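Local coordinates for hypothetical protein (Legionella pneumophila subsp. pneumophila, PDB 4JX2), which is of unknown function but is a putative secreted protein whose chain is rich in helices and also carries a small mixed beta sheet, at residues L123-W137 and S202-N214. Sequence-based numbering, arbitrary orientation.
Sequences LMYLAKIKENGDASW and SFDMASLQNDFLN
Two nearly antiparallel helices of a helical bundle meet here: F203, just ahead of helix 205-213, presses its ring against the last turns of helix 119-131, while L208 and F212 extend the seam to L123. With its CG anti to the backbone N (chi1 -176°), F203 reaches the backbone of L126 and A127, CZ lying 3.4 Å from A127 N. The carbonyl O of L123 meets the ring at its edge. W137, at the start of the next helix, offers one face to F203 CD2; its six-membered ring and the F203 ring lie at 30°, centroids 5.2 Å apart, and are slid so far that they barely overlap. The aliphatic part of K130 runs along this pair, and its NZ donates to F203 O at 3.0 Å, almost in line with the carbonyl (168°). D204 then caps helix 205-213, OD1 accepting from both S207 N and S207 OG. Further along, the two methyls of L208 part over helix 119-131, CD1 on L123 CB and CD2 3.7 Å from M124 CG, and L123 CD1 touches F212 CE2. A127 CB faces M205 SE at 4.1 Å, and the M205 methyl rests on K128 CD. Helices 136-155 and 175-197 pack on F203 as well, and K128 forms a salt bridge to E338 of the second subunit. This is an antiparallel helix pair with an aromatic wedge, in the helical part of a mixed alpha/beta protein, beside the second subunit.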
# COMPACT_ATOMS: atom_id res chain seq x y z
N LEU A 123 -6.55 -5.99 27.90
CA LEU A 123 -6.44 -5.23 29.14
C LEU A 123 -6.13 -3.76 28.86
O LEU A 123 -6.69 -2.88 29.53
CB LEU A 123 -5.41 -5.85 30.08
CG LEU A 123 -5.90 -7.08 30.85
CD1 LEU A 123 -4.76 -7.73 31.59
CD2 LEU A 123 -7.07 -6.74 31.80
N MSE A 124 -5.28 -3.48 27.83
CA MSE A 124 -4.94 -2.12 27.39
C MSE A 124 -6.20 -1.37 26.92
O MSE A 124 -6.45 -0.23 27.33
CB MSE A 124 -3.91 -2.15 26.25
CG MSE A 124 -2.53 -2.54 26.68
SE MSE A 124 -1.42 -2.94 25.11
CE MSE A 124 -0.36 -4.42 25.83
N TYR A 125 -7.04 -2.07 26.13
CA TYR A 125 -8.31 -1.58 25.60
C TYR A 125 -9.27 -1.28 26.74
O TYR A 125 -9.93 -0.25 26.71
CB TYR A 125 -8.92 -2.60 24.63
CG TYR A 125 -8.40 -2.56 23.20
CD1 TYR A 125 -7.05 -2.31 22.93
CD2 TYR A 125 -9.23 -2.86 22.13
CE1 TYR A 125 -6.56 -2.31 21.62
CE2 TYR A 125 -8.75 -2.87 20.82
CZ TYR A 125 -7.42 -2.57 20.57
OH TYR A 125 -6.94 -2.57 19.28
N LEU A 126 -9.30 -2.16 27.77
CA LEU A 126 -10.17 -1.99 28.94
C LEU A 126 -9.79 -0.73 29.74
O LEU A 126 -10.69 -0.02 30.20
CB LEU A 126 -10.16 -3.24 29.84
CG LEU A 126 -10.89 -4.47 29.27
CD1 LEU A 126 -10.52 -5.70 30.03
CD2 LEU A 126 -12.39 -4.30 29.30
N ALA A 127 -8.47 -0.42 29.84
CA ALA A 127 -7.95 0.77 30.51
C ALA A 127 -8.43 2.04 29.78
O ALA A 127 -8.81 3.02 30.45
CB ALA A 127 -6.43 0.73 30.57
N LYS A 128 -8.46 2.01 28.41
CA LYS A 128 -8.95 3.13 27.59
C LYS A 128 -10.48 3.30 27.76
O LYS A 128 -10.95 4.44 27.94
CB LYS A 128 -8.58 2.98 26.11
CG LYS A 128 -8.98 4.21 25.27
CD LYS A 128 -7.85 5.18 25.04
CE LYS A 128 -7.96 6.41 25.88
NZ LYS A 128 -6.76 7.26 25.74
N ILE A 129 -11.25 2.16 27.74
CA ILE A 129 -12.70 2.16 27.94
C ILE A 129 -13.00 2.83 29.28
O ILE A 129 -13.91 3.66 29.35
CB ILE A 129 -13.28 0.73 27.85
CG1 ILE A 129 -13.08 0.13 26.42
CG2 ILE A 129 -14.77 0.69 28.24
CD1 ILE A 129 -13.03 -1.37 26.36
N LYS A 130 -12.20 2.52 30.34
CA LYS A 130 -12.35 3.11 31.68
C LYS A 130 -12.12 4.63 31.61
O LYS A 130 -12.96 5.39 32.09
CB LYS A 130 -11.41 2.44 32.69
CG LYS A 130 -11.51 3.02 34.09
CD LYS A 130 -10.63 2.29 35.07
CE LYS A 130 -10.79 2.82 36.47
NZ LYS A 130 -9.97 4.04 36.71
N GLU A 131 -11.00 5.06 30.98
CA GLU A 131 -10.61 6.47 30.82
C GLU A 131 -11.74 7.29 30.15
O GLU A 131 -12.06 8.41 30.60
CB GLU A 131 -9.31 6.58 30.03
CG GLU A 131 -8.64 7.94 30.11
CD GLU A 131 -7.93 8.35 28.84
OE1 GLU A 131 -6.76 7.93 28.65
OE2 GLU A 131 -8.54 9.08 28.02
N ASN A 132 -12.40 6.70 29.13
CA ASN A 132 -13.52 7.30 28.39
C ASN A 132 -14.83 7.30 29.21
O ASN A 132 -15.87 7.75 28.70
CB ASN A 132 -13.75 6.56 27.07
CG ASN A 132 -12.58 6.57 26.12
OD1 ASN A 132 -11.73 7.47 26.12
ND2 ASN A 132 -12.51 5.54 25.28
N GLY A 133 -14.77 6.83 30.46
CA GLY A 133 -15.91 6.80 31.36
C GLY A 133 -17.00 5.81 30.99
O GLY A 133 -18.19 6.05 31.27
N ASP A 134 -16.63 4.68 30.36
CA ASP A 134 -17.59 3.63 30.00
C ASP A 134 -17.44 2.50 31.01
O ASP A 134 -16.40 1.85 31.08
CB ASP A 134 -17.41 3.16 28.54
CG ASP A 134 -18.42 2.13 28.03
OD1 ASP A 134 -19.18 1.57 28.85
OD2 ASP A 134 -18.43 1.86 26.80
N ALA A 135 -18.49 2.30 31.81
CA ALA A 135 -18.58 1.31 32.88
C ALA A 135 -18.58 -0.14 32.37
O ALA A 135 -18.39 -1.06 33.18
CB ALA A 135 -19.85 1.56 33.68
N SER A 136 -18.76 -0.35 31.05
CA SER A 136 -18.77 -1.69 30.43
C SER A 136 -17.41 -2.39 30.55
O SER A 136 -17.32 -3.58 30.26
CB SER A 136 -19.18 -1.62 28.96
OG SER A 136 -20.44 -1.00 28.77
N TRP A 137 -16.37 -1.67 31.01
CA TRP A 137 -15.04 -2.25 31.19
C TRP A 137 -15.05 -3.30 32.32
O TRP A 137 -14.32 -4.29 32.25
CB TRP A 137 -13.98 -1.16 31.46
CG TRP A 137 -14.00 -0.56 32.84
CD1 TRP A 137 -14.62 0.59 33.23
CD2 TRP A 137 -13.31 -1.06 34.00
NE1 TRP A 137 -14.39 0.83 34.57
CE2 TRP A 137 -13.55 -0.15 35.06
CE3 TRP A 137 -12.51 -2.19 34.25
CZ2 TRP A 137 -13.02 -0.33 36.34
CZ3 TRP A 137 -12.01 -2.38 35.54
CH2 TRP A 137 -12.26 -1.46 36.56
N SER A 202 -5.18 -0.33 41.42
CA SER A 202 -5.83 0.70 40.61
C SER A 202 -5.83 0.24 39.16
O SER A 202 -4.97 -0.55 38.79
CB SER A 202 -5.10 2.03 40.74
OG SER A 202 -4.87 2.38 42.10
N PHE A 203 -6.75 0.73 38.34
CA PHE A 203 -6.69 0.32 36.95
C PHE A 203 -6.66 1.55 36.05
O PHE A 203 -7.56 2.37 36.10
CB PHE A 203 -7.84 -0.64 36.59
CG PHE A 203 -7.81 -1.20 35.18
CD1 PHE A 203 -6.73 -1.95 34.74
CD2 PHE A 203 -8.89 -1.01 34.32
CE1 PHE A 203 -6.71 -2.50 33.44
CE2 PHE A 203 -8.88 -1.57 33.04
CZ PHE A 203 -7.78 -2.28 32.60
N ASP A 204 -5.57 1.68 35.27
CA ASP A 204 -5.33 2.73 34.28
C ASP A 204 -4.13 2.32 33.42
O ASP A 204 -3.47 1.33 33.75
CB ASP A 204 -5.13 4.13 34.91
CG ASP A 204 -4.13 4.21 36.03
OD1 ASP A 204 -2.93 4.01 35.76
OD2 ASP A 204 -4.54 4.52 37.16
N MSE A 205 -3.84 3.06 32.31
CA MSE A 205 -2.74 2.78 31.39
C MSE A 205 -1.43 2.52 32.14
O MSE A 205 -0.78 1.50 31.92
CB MSE A 205 -2.53 3.93 30.37
CG MSE A 205 -3.69 4.17 29.42
SE MSE A 205 -3.91 2.78 28.08
CE MSE A 205 -4.73 3.89 26.75
N ALA A 206 -1.07 3.45 33.05
CA ALA A 206 0.15 3.45 33.85
C ALA A 206 0.22 2.27 34.82
O ALA A 206 1.26 1.60 34.88
CB ALA A 206 0.24 4.76 34.62
N SER A 207 -0.88 2.03 35.58
CA SER A 207 -1.00 0.96 36.56
C SER A 207 -0.89 -0.39 35.86
O SER A 207 -0.15 -1.25 36.33
CB SER A 207 -2.32 1.07 37.31
OG SER A 207 -2.34 2.22 38.16
N LEU A 208 -1.57 -0.55 34.70
CA LEU A 208 -1.54 -1.79 33.92
C LEU A 208 -0.10 -2.16 33.52
O LEU A 208 0.30 -3.33 33.67
CB LEU A 208 -2.44 -1.66 32.67
CG LEU A 208 -2.32 -2.76 31.62
CD1 LEU A 208 -2.97 -4.08 32.08
CD2 LEU A 208 -2.89 -2.30 30.33
N GLN A 209 0.68 -1.16 33.06
CA GLN A 209 2.06 -1.37 32.67
C GLN A 209 2.91 -1.83 33.86
O GLN A 209 3.60 -2.85 33.77
CB GLN A 209 2.64 -0.09 32.06
CG GLN A 209 4.14 -0.25 31.78
CD GLN A 209 4.81 0.81 30.99
OE1 GLN A 209 5.51 0.51 30.03
NE2 GLN A 209 4.67 2.07 31.39
N ASN A 210 2.85 -1.08 34.97
CA ASN A 210 3.67 -1.36 36.14
C ASN A 210 3.23 -2.63 36.90
O ASN A 210 4.10 -3.41 37.28
CB ASN A 210 3.64 -0.14 37.06
CG ASN A 210 4.51 -0.23 38.29
OD1 ASN A 210 5.72 -0.01 38.25
ND2 ASN A 210 3.89 -0.50 39.41
N ASP A 211 1.91 -2.83 37.11
CA ASP A 211 1.39 -3.94 37.93
C ASP A 211 1.29 -5.27 37.22
O ASP A 211 1.29 -6.32 37.88
CB ASP A 211 -0.01 -3.60 38.50
CG ASP A 211 -0.07 -2.36 39.36
OD1 ASP A 211 0.97 -1.97 39.93
OD2 ASP A 211 -1.18 -1.81 39.51
N PHE A 212 1.19 -5.26 35.88
CA PHE A 212 0.97 -6.49 35.13
C PHE A 212 1.97 -6.71 33.95
O PHE A 212 2.70 -7.71 33.97
CB PHE A 212 -0.48 -6.51 34.62
CG PHE A 212 -0.81 -7.64 33.68
CD1 PHE A 212 -0.84 -8.95 34.13
CD2 PHE A 212 -1.11 -7.39 32.35
CE1 PHE A 212 -1.15 -10.00 33.26
CE2 PHE A 212 -1.41 -8.44 31.47
CZ PHE A 212 -1.48 -9.73 31.95
N LEU A 213 1.98 -5.83 32.95
CA LEU A 213 2.83 -6.01 31.77
C LEU A 213 4.32 -6.17 32.13
O LEU A 213 4.97 -7.04 31.56
CB LEU A 213 2.63 -4.86 30.76
CG LEU A 213 1.23 -4.72 30.17
CD1 LEU A 213 1.13 -3.48 29.31
CD2 LEU A 213 0.80 -5.97 29.42
N ASN A 214 4.82 -5.40 33.10
CA ASN A 214 6.23 -5.43 33.53
C ASN A 214 6.53 -6.51 34.57
O ASN A 214 7.70 -6.77 34.86
CB ASN A 214 6.64 -4.07 34.09
CG ASN A 214 6.73 -2.99 33.05
OD1 ASN A 214 6.70 -1.80 33.36
ND2 ASN A 214 6.84 -3.39 31.78